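PDB 3EB7: insecticidal Delta-Endotoxin Cry8Ea1 from Bacillus Thuringiensis, which poisons soil-dwelling larvae of the beetle Holotrichia parallela, probably by binding midgut receptors and forming membrane pores, as other three-domain Cry toxins do. Local coordinates for residues 284-289 with 326-331; 300-305 with 320-325; 345-350 with 361-366. One frame throughout, in Å; residues are numbered along the deposited sequence.

Contact 1. Residues 284-289 with 326-331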
loop_
_atom_site.group_PDB
_atom_site.type_symbol
_atom_site.label_atom_id
_atom_site.label_comp_id
_atom_site.label_asym_id
_atom_site.label_seq_id
_atom_site.Cartn_x
_atom_site.Cartn_y
_atom_site.Cartn_z
ATOM N N SER A 284 -23.803 5.604 -10.363
ATOM C CA SER A 284 -24.645 6.179 -11.422
ATOM C C SER A 284 -23.935 7.363 -12.009
ATOM O O SER A 284 -23.513 8.208 -11.259
ATOM C CB SER A 284 -26.011 6.685 -10.908
ATOM O OG SER A 284 -26.764 5.632 -10.389
ATOM N N ILE A 285 -23.812 7.422 -13.340
ATOM C CA ILE A 285 -23.101 8.539 -13.992
ATOM C C ILE A 285 -24.135 9.390 -14.738
ATOM O O ILE A 285 -24.960 8.868 -15.475
ATOM C CB ILE A 285 -22.010 8.020 -14.964
ATOM C CG1 ILE A 285 -21.045 7.071 -14.248
ATOM C CG2 ILE A 285 -21.292 9.168 -15.723
ATOM C CD1 ILE A 285 -20.103 6.274 -15.200
ATOM N N TYR A 286 -24.105 10.692 -14.528
ATOM C CA TYR A 286 -25.022 11.618 -15.162
ATOM C C TYR A 286 -24.258 12.352 -16.280
ATOM O O TYR A 286 -23.135 12.839 -16.084
ATOM C CB TYR A 286 -25.604 12.590 -14.106
ATOM C CG TYR A 286 -26.412 11.850 -13.046
ATOM C CD1 TYR A 286 -25.798 11.244 -11.946
ATOM C CD2 TYR A 286 -27.783 11.725 -13.170
ATOM C CE1 TYR A 286 -26.550 10.491 -10.990
ATOM C CE2 TYR A 286 -28.540 11.006 -12.235
ATOM C CZ TYR A 286 -27.924 10.387 -11.155
ATOM O OH TYR A 286 -28.721 9.700 -10.265
ATOM N N THR A 287 -24.886 12.397 -17.453
ATOM C CA THR A 287 -24.274 12.920 -18.668
ATOM C C THR A 287 -24.919 14.237 -19.139
ATOM O O THR A 287 -26.126 14.412 -19.085
ATOM C CB THR A 287 -24.357 11.853 -19.773
ATOM O OG1 THR A 287 -23.715 10.658 -19.294
ATOM C CG2 THR A 287 -23.702 12.329 -21.053
ATOM N N GLY A 288 -24.067 15.166 -19.567
ATOM C CA GLY A 288 -24.481 16.382 -20.228
ATOM C C GLY A 288 -23.925 16.420 -21.640
ATOM O O GLY A 288 -23.013 15.697 -21.992
ATOM N N ARG A 289 -24.524 17.274 -22.451
ATOM C CA ARG A 289 -24.132 17.486 -23.821
ATOM C C ARG A 289 -23.642 18.935 -23.954
ATOM O O ARG A 289 -24.377 19.873 -23.630
ATOM C CB ARG A 289 -25.314 17.212 -24.766
ATOM C CG ARG A 289 -24.923 17.236 -26.236
ATOM C CD ARG A 289 -26.092 16.763 -27.138
ATOM N NE ARG A 289 -25.713 16.522 -28.533
ATOM C CZ ARG A 289 -25.501 17.479 -29.437
ATOM N NH1 ARG A 289 -25.621 18.754 -29.113
ATOM N NH2 ARG A 289 -25.185 17.169 -30.675
ATOM N N SER A 326 -31.933 20.418 -16.129
ATOM C CA SER A 326 -31.961 20.461 -17.574
ATOM C C SER A 326 -30.658 20.020 -18.233
ATOM O O SER A 326 -30.670 19.633 -19.410
ATOM C CB SER A 326 -32.340 21.864 -18.036
ATOM O OG SER A 326 -31.425 22.850 -17.559
ATOM N N SER A 327 -29.533 20.080 -17.514
ATOM C CA SER A 327 -28.247 19.697 -18.121
ATOM C C SER A 327 -28.102 18.187 -18.266
ATOM O O SER A 327 -27.312 17.733 -19.068
ATOM C CB SER A 327 -27.063 20.204 -17.303
ATOM O OG SER A 327 -26.808 21.570 -17.526
ATOM N N VAL A 328 -28.832 17.417 -17.464
ATOM C CA VAL A 328 -28.674 15.960 -17.413
ATOM C C VAL A 328 -29.460 15.367 -18.562
ATOM O O VAL A 328 -30.697 15.453 -18.584
ATOM C CB VAL A 328 -29.180 15.378 -16.069
ATOM C CG1 VAL A 328 -29.166 13.836 -16.077
ATOM C CG2 VAL A 328 -28.371 15.937 -14.899
ATOM N N ILE A 329 -28.769 14.810 -19.557
ATOM C CA ILE A 329 -29.538 14.287 -20.699
ATOM C C ILE A 329 -29.605 12.785 -20.707
ATOM O O ILE A 329 -30.443 12.198 -21.397
ATOM C CB ILE A 329 -29.120 14.894 -22.084
ATOM C CG1 ILE A 329 -27.600 14.833 -22.335
ATOM C CG2 ILE A 329 -29.626 16.354 -22.186
ATOM C CD1 ILE A 329 -27.091 13.492 -22.850
ATOM N N ALA A 330 -28.743 12.159 -19.913
ATOM C CA ALA A 330 -28.733 10.709 -19.800
ATOM C C ALA A 330 -28.174 10.333 -18.437
ATOM O O ALA A 330 -27.501 11.149 -17.789
ATOM C CB ALA A 330 -27.935 10.067 -20.940
ATOM N N THR A 331 -28.553 9.139 -17.969
ATOM C CA THR A 331 -27.982 8.525 -16.770
ATOM C C THR A 331 -27.556 7.120 -17.139
ATOM O O THR A 331 -28.013 6.581 -18.110
ATOM C CB THR A 331 -28.951 8.443 -15.569
ATOM O OG1 THR A 331 -29.929 7.420 -15.806
ATOM C CG2 THR A 331 -29.638 9.801 -15.276
HETATM O O HOH W 1 -26.428 18.952 -21.195
#
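The phenol ring of Y286 meets V328 CG1 at its edge, in the ring plane, 3.8 Å from CD2. T331 CG2 approaches the ring obliquely, 3.4 Å from Y286 CD2, because the Y286 and T331 side chains lie side by side and point the same way as partners in an antiparallel non-hydrogen-bonded pair. T323 also touches Y286. The T287 side chain lies on the face opposite Y286, with A330, and its backbone is held at both ends: T287 N gives a hydrogen bond to A330 O (2.9 Å, 170° at the hydrogen), and T287 O receives I329 N at 2.7 Å. I329 and A330 thus both stand opposite T287, a classic beta bulge. I329 holds CG1 between its own backbone N and carbonyl carbon (chi1 51°), and I329 CD1 then reaches T287 CG2 at 4.0 Å. T287 OG1 bonds to the hydroxyl of Y381. Past the bulge, water 1 accepts from R289 N at 2.8 Å and donates to S327 O at 2.6 Å, while the R289 side chain makes a cation-pi contact with Y297 and, through NE, a salt bridge to a sulfate probably from the crystallisation liquor. Direct amide bonds therefore grip both backbone polar atoms of T287, apolar groups gather at Y286, and a water takes over between R289 N and S327 O.

Contact 2. Residues 300-305 with 320-325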
loop_
_atom_site.group_PDB
_atom_site.type_symbol
_atom_site.label_atom_id
_atom_site.label_comp_id
_atom_site.label_asym_id
_atom_site.label_seq_id
_atom_site.Cartn_x
_atom_site.Cartn_y
_atom_site.Cartn_z
ATOM N N LYS A 300 -20.552 14.142 -21.839
ATOM C CA LYS A 300 -19.540 13.949 -20.813
ATOM C C LYS A 300 -20.144 13.724 -19.432
ATOM O O LYS A 300 -21.281 14.051 -19.185
ATOM C CB LYS A 300 -18.550 15.129 -20.807
ATOM C CG LYS A 300 -19.179 16.479 -20.580
ATOM C CD LYS A 300 -18.084 17.544 -20.339
ATOM C CE LYS A 300 -18.551 18.998 -20.597
ATOM N NZ LYS A 300 -19.502 19.404 -19.554
ATOM N N TRP A 301 -19.340 13.153 -18.554
ATOM C CA TRP A 301 -19.656 12.879 -17.161
ATOM C C TRP A 301 -19.681 14.228 -16.427
ATOM O O TRP A 301 -18.604 14.883 -16.238
ATOM C CB TRP A 301 -18.515 11.990 -16.644
ATOM C CG TRP A 301 -18.547 11.483 -15.194
ATOM C CD1 TRP A 301 -18.988 12.149 -14.057
ATOM C CD2 TRP A 301 -18.040 10.213 -14.738
ATOM N NE1 TRP A 301 -18.804 11.338 -12.940
ATOM C CE2 TRP A 301 -18.212 10.163 -13.328
ATOM C CE3 TRP A 301 -17.451 9.117 -15.387
ATOM C CZ2 TRP A 301 -17.847 9.045 -12.568
ATOM C CZ3 TRP A 301 -17.092 8.003 -14.629
ATOM C CH2 TRP A 301 -17.292 7.983 -13.224
ATOM N N ILE A 302 -20.893 14.668 -16.073
ATOM C CA ILE A 302 -21.103 15.929 -15.332
ATOM C C ILE A 302 -21.461 15.755 -13.837
ATOM O O ILE A 302 -21.570 16.740 -13.108
ATOM C CB ILE A 302 -22.174 16.872 -15.982
ATOM C CG1 ILE A 302 -23.562 16.206 -15.986
ATOM C CG2 ILE A 302 -21.752 17.322 -17.351
ATOM C CD1 ILE A 302 -24.737 17.148 -16.409
ATOM N N GLY A 303 -21.646 14.520 -13.390
ATOM C CA GLY A 303 -21.944 14.229 -11.987
ATOM C C GLY A 303 -22.134 12.740 -11.826
ATOM O O GLY A 303 -22.275 12.020 -12.823
ATOM N N HIS A 304 -22.100 12.255 -10.590
ATOM C CA HIS A 304 -22.333 10.839 -10.297
ATOM C C HIS A 304 -22.832 10.641 -8.887
ATOM O O HIS A 304 -22.712 11.506 -8.021
ATOM C CB HIS A 304 -21.082 9.971 -10.552
ATOM C CG HIS A 304 -19.927 10.250 -9.639
ATOM N ND1 HIS A 304 -18.987 11.226 -9.902
ATOM C CD2 HIS A 304 -19.535 9.651 -8.488
ATOM C CE1 HIS A 304 -18.087 11.239 -8.936
ATOM N NE2 HIS A 304 -18.375 10.275 -8.079
ATOM N N GLN A 305 -23.391 9.469 -8.677
ATOM C CA GLN A 305 -23.873 9.032 -7.390
ATOM C C GLN A 305 -23.135 7.732 -7.121
ATOM O O GLN A 305 -23.081 6.847 -7.962
ATOM C CB GLN A 305 -25.394 8.834 -7.477
ATOM C CG GLN A 305 -26.086 8.956 -6.162
ATOM C CD GLN A 305 -27.433 8.264 -6.107
ATOM O OE1 GLN A 305 -28.432 8.906 -5.867
ATOM N NE2 GLN A 305 -27.458 6.959 -6.305
ATOM N N TYR A 320 -21.936 13.628 -6.350
ATOM C CA TYR A 320 -20.943 14.595 -6.838
ATOM C C TYR A 320 -21.386 15.211 -8.128
ATOM O O TYR A 320 -21.940 14.516 -8.974
ATOM C CB TYR A 320 -19.606 13.901 -7.133
ATOM C CG TYR A 320 -18.869 13.444 -5.911
ATOM C CD1 TYR A 320 -17.928 14.274 -5.316
ATOM C CD2 TYR A 320 -19.099 12.184 -5.353
ATOM C CE1 TYR A 320 -17.217 13.867 -4.226
ATOM C CE2 TYR A 320 -18.393 11.777 -4.228
ATOM C CZ TYR A 320 -17.477 12.644 -3.675
ATOM O OH TYR A 320 -16.760 12.293 -2.573
ATOM N N GLY A 321 -21.122 16.503 -8.275
ATOM C CA GLY A 321 -21.367 17.210 -9.516
ATOM C C GLY A 321 -22.830 17.521 -9.742
ATOM O O GLY A 321 -23.579 17.765 -8.786
ATOM N N THR A 322 -23.231 17.540 -11.008
ATOM C CA THR A 322 -24.609 17.772 -11.369
ATOM C C THR A 322 -25.310 16.442 -11.570
ATOM O O THR A 322 -24.862 15.590 -12.348
ATOM C CB THR A 322 -24.678 18.642 -12.620
ATOM O OG1 THR A 322 -24.046 19.886 -12.319
ATOM C CG2 THR A 322 -26.141 18.907 -13.087
ATOM N N THR A 323 -26.389 16.241 -10.823
ATOM C CA THR A 323 -27.145 14.995 -10.923
ATOM C C THR A 323 -28.638 15.235 -11.107
ATOM O O THR A 323 -29.416 14.342 -10.900
ATOM C CB THR A 323 -26.919 14.061 -9.693
ATOM O OG1 THR A 323 -27.464 14.684 -8.516
ATOM C CG2 THR A 323 -25.415 13.752 -9.468
ATOM N N SER A 324 -29.043 16.443 -11.477
ATOM C CA SER A 324 -30.444 16.721 -11.782
ATOM C C SER A 324 -30.515 17.984 -12.643
ATOM O O SER A 324 -29.549 18.757 -12.725
ATOM C CB SER A 324 -31.267 16.955 -10.489
ATOM O OG SER A 324 -30.854 18.182 -9.853
ATOM N N GLY A 325 -31.666 18.192 -13.268
ATOM C CA GLY A 325 -31.953 19.442 -13.940
ATOM C C GLY A 325 -31.819 19.286 -15.430
ATOM O O GLY A 325 -31.581 18.182 -15.931
#
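G303 and G321 face each other as a non-hydrogen-bonded antiparallel pair whose CA atoms are only 3.9 Å apart, a close approach made possible by the absence of side chains on both. G303 CA also makes a CH···O contact with T322 O at 3.2 Å. G321 has a positive phi of 76°, which favours glycine, and there segment 320-325 leaves the strand. Three backbone hydrogen bonds flank the pinch: T322 N to I302 O (2.8 Å), and the mutual pair between H304 and Y320. H304 CG sits between its backbone N and carbonyl carbon (chi1 66°), which brings the imidazole alongside Y320, with H304 NE2 3.4 Å from Y320 CD2. The ring planes are only 18° apart but slid until they barely overlap, and Y320 CB sits over one imidazole face, 3.9 Å from the H304 centroid. W301 NE1 donates to H304 ND1 (3.0 Å) from out of the imidazole plane, while H304 NE2 bonds to V419 O, consistent with a proton on NE2. Across the other face of the sheet I302 CD1 meets T322 CG2 at 4.0 Å, and T322 OG1 bonds to R423. I302 and G303 form a classic beta bulge opposite Y286 of strand 278-292. Strand 296-310 lies between that strand and the outermost strand 316-321, while W301 and Y320 pack on strand 414-422.

Contact 3. Residues 345-350 with 361-366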
loop_
_atom_site.group_PDB
_atom_site.type_symbol
_atom_site.label_atom_id
_atom_site.label_comp_id
_atom_site.label_asym_id
_atom_site.label_seq_id
_atom_site.Cartn_x
_atom_site.Cartn_y
_atom_site.Cartn_z
ATOM N N LEU A 345 -10.048 2.262 -18.526
ATOM C CA LEU A 345 -9.470 2.947 -19.657
ATOM C C LEU A 345 -10.397 4.112 -19.918
ATOM O O LEU A 345 -11.549 3.900 -20.237
ATOM C CB LEU A 345 -9.376 1.980 -20.840
ATOM C CG LEU A 345 -8.483 2.322 -22.053
ATOM C CD1 LEU A 345 -9.235 3.205 -23.005
ATOM C CD2 LEU A 345 -7.157 2.995 -21.731
ATOM N N SER A 346 -9.924 5.348 -19.732
ATOM C CA SER A 346 -10.812 6.501 -19.795
ATOM C C SER A 346 -10.406 7.437 -20.900
ATOM O O SER A 346 -9.210 7.592 -21.181
ATOM C CB SER A 346 -10.825 7.291 -18.485
ATOM O OG SER A 346 -10.934 6.452 -17.339
ATOM N N THR A 347 -11.394 8.096 -21.497
ATOM C CA THR A 347 -11.120 9.110 -22.465
ATOM C C THR A 347 -11.410 10.495 -21.869
ATOM O O THR A 347 -12.555 10.893 -21.686
ATOM C CB THR A 347 -11.922 8.851 -23.767
ATOM O OG1 THR A 347 -11.576 7.560 -24.280
ATOM C CG2 THR A 347 -11.632 9.918 -24.835
ATOM N N ALA A 348 -10.354 11.227 -21.565
ATOM C CA ALA A 348 -10.487 12.594 -21.182
ATOM C C ALA A 348 -10.620 13.456 -22.464
ATOM O O ALA A 348 -9.685 13.543 -23.281
ATOM C CB ALA A 348 -9.302 13.004 -20.314
ATOM N N GLY A 349 -11.803 14.062 -22.639
ATOM C CA GLY A 349 -12.186 14.763 -23.857
ATOM C C GLY A 349 -12.027 16.260 -23.707
ATOM O O GLY A 349 -12.078 16.796 -22.576
ATOM N N VAL A 350 -11.803 16.919 -24.847
ATOM C CA VAL A 350 -11.832 18.392 -24.969
ATOM C C VAL A 350 -12.646 18.731 -26.206
ATOM O O VAL A 350 -12.362 18.213 -27.311
ATOM C CB VAL A 350 -10.425 19.067 -25.204
ATOM C CG1 VAL A 350 -10.542 20.598 -25.041
ATOM C CG2 VAL A 350 -9.383 18.528 -24.279
ATOM N N VAL A 361 -14.955 13.837 -19.353
ATOM C CA VAL A 361 -14.710 12.439 -19.697
ATOM C C VAL A 361 -15.840 11.963 -20.641
ATOM O O VAL A 361 -17.037 12.046 -20.296
ATOM C CB VAL A 361 -14.634 11.576 -18.399
ATOM C CG1 VAL A 361 -14.626 10.033 -18.693
ATOM C CG2 VAL A 361 -13.432 12.012 -17.524
ATOM N N SER A 362 -15.457 11.475 -21.820
ATOM C CA SER A 362 -16.443 11.002 -22.831
ATOM C C SER A 362 -16.674 9.488 -22.809
ATOM O O SER A 362 -17.659 8.975 -23.349
ATOM C CB SER A 362 -15.996 11.422 -24.225
ATOM O OG SER A 362 -14.724 10.846 -24.456
ATOM N N LYS A 363 -15.778 8.776 -22.158
ATOM C CA LYS A 363 -15.805 7.331 -22.208
ATOM C C LYS A 363 -14.978 6.724 -21.092
ATOM O O LYS A 363 -13.858 7.170 -20.846
ATOM C CB LYS A 363 -15.270 6.833 -23.559
ATOM C CG LYS A 363 -15.394 5.324 -23.742
ATOM C CD LYS A 363 -14.980 4.984 -25.179
ATOM C CE LYS A 363 -14.922 3.486 -25.439
ATOM N NZ LYS A 363 -14.240 3.308 -26.776
ATOM N N VAL A 364 -15.529 5.718 -20.429
ATOM C CA VAL A 364 -14.750 4.890 -19.478
ATOM C C VAL A 364 -15.073 3.403 -19.659
ATOM O O VAL A 364 -16.224 3.020 -19.580
ATOM C CB VAL A 364 -14.996 5.262 -17.956
ATOM C CG1 VAL A 364 -14.064 4.436 -17.051
ATOM C CG2 VAL A 364 -14.803 6.742 -17.715
ATOM N N VAL A 365 -14.053 2.590 -19.888
ATOM C CA VAL A 365 -14.195 1.120 -19.877
ATOM C C VAL A 365 -13.680 0.549 -18.528
ATOM O O VAL A 365 -12.502 0.736 -18.187
ATOM C CB VAL A 365 -13.428 0.480 -21.066
ATOM C CG1 VAL A 365 -13.613 -1.032 -21.080
ATOM C CG2 VAL A 365 -13.914 1.086 -22.413
ATOM N N PHE A 366 -14.566 -0.089 -17.763
ATOM C CA PHE A 366 -14.200 -0.748 -16.513
ATOM C C PHE A 366 -14.080 -2.273 -16.723
ATOM O O PHE A 366 -15.095 -2.962 -16.963
ATOM C CB PHE A 366 -15.249 -0.509 -15.407
ATOM C CG PHE A 366 -15.728 0.949 -15.251
ATOM C CD1 PHE A 366 -16.734 1.470 -16.093
ATOM C CD2 PHE A 366 -15.225 1.765 -14.225
ATOM C CE1 PHE A 366 -17.203 2.805 -15.949
ATOM C CE2 PHE A 366 -15.703 3.091 -14.039
ATOM C CZ PHE A 366 -16.697 3.610 -14.894
#
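T347 lies against two successive residues of the neighbouring strand: its CG2 meets S362 OG at 3.3 Å, and its OG1 is 3.8 Å from K363 CB. The methyl is turned anti to the T347 backbone N while OG1 stands beside that N (chi1 -58°), an orientation in which OG1 bonds to the carboxylate of E392 on the adjoining strand. The T347 backbone is divided in the same manner, its N giving to K363 O at 2.7 Å and its O taking the N-H of S362 at 3.0 Å. The register slips by one residue here, from S346 opposite V364 to A348 opposite V361. At the other end of the ladder L345 and V365 exchange two hydrogen bonds, V365 N lying 2.8 Å from L345 O, and L345 CB stands 4.3 Å from V365 CB. The other sheet face carries S346, A348, V361 and V364. There S346 OG touches V364 CG1 at 3.7 Å, and S346 and V364 both pack on F430 of strand 427-434, as V361 does on P428. The hairpin of strands 340-352 and 357-369 is thus two-sided: a mostly apolar face of A348, V361 and V364 with the one serine hydroxyl of S346 turns to strand 427-434, and on the other T347 and K363 stand beside L345 and V365, with E392 satisfying the threonine hydroxyl.

How the contacts relate
Contacts 1 and 2 share one antiparallel four-stranded sheet, ordered 316-321, 296-310, 278-292, 330-335, and their centres lie 6 Å apart; S284 N with Q305 O and Y286 N with G303 O probably hydrogen-bond, joining them. Along the chain contact 2 falls between the two segments of contact 1, and contact 3 follows both, in a second sheet with the same 3-2-1-4 strand order. Its centre is about 15 Å from each of the others. W301 crosses over, its N probably bonded to V361 O and its ring against V364. Two four-stranded sheets joined in this way fit two of the three sheets of the domain II beta-prism in Cry toxins, the domain generally linked to receptor recognition.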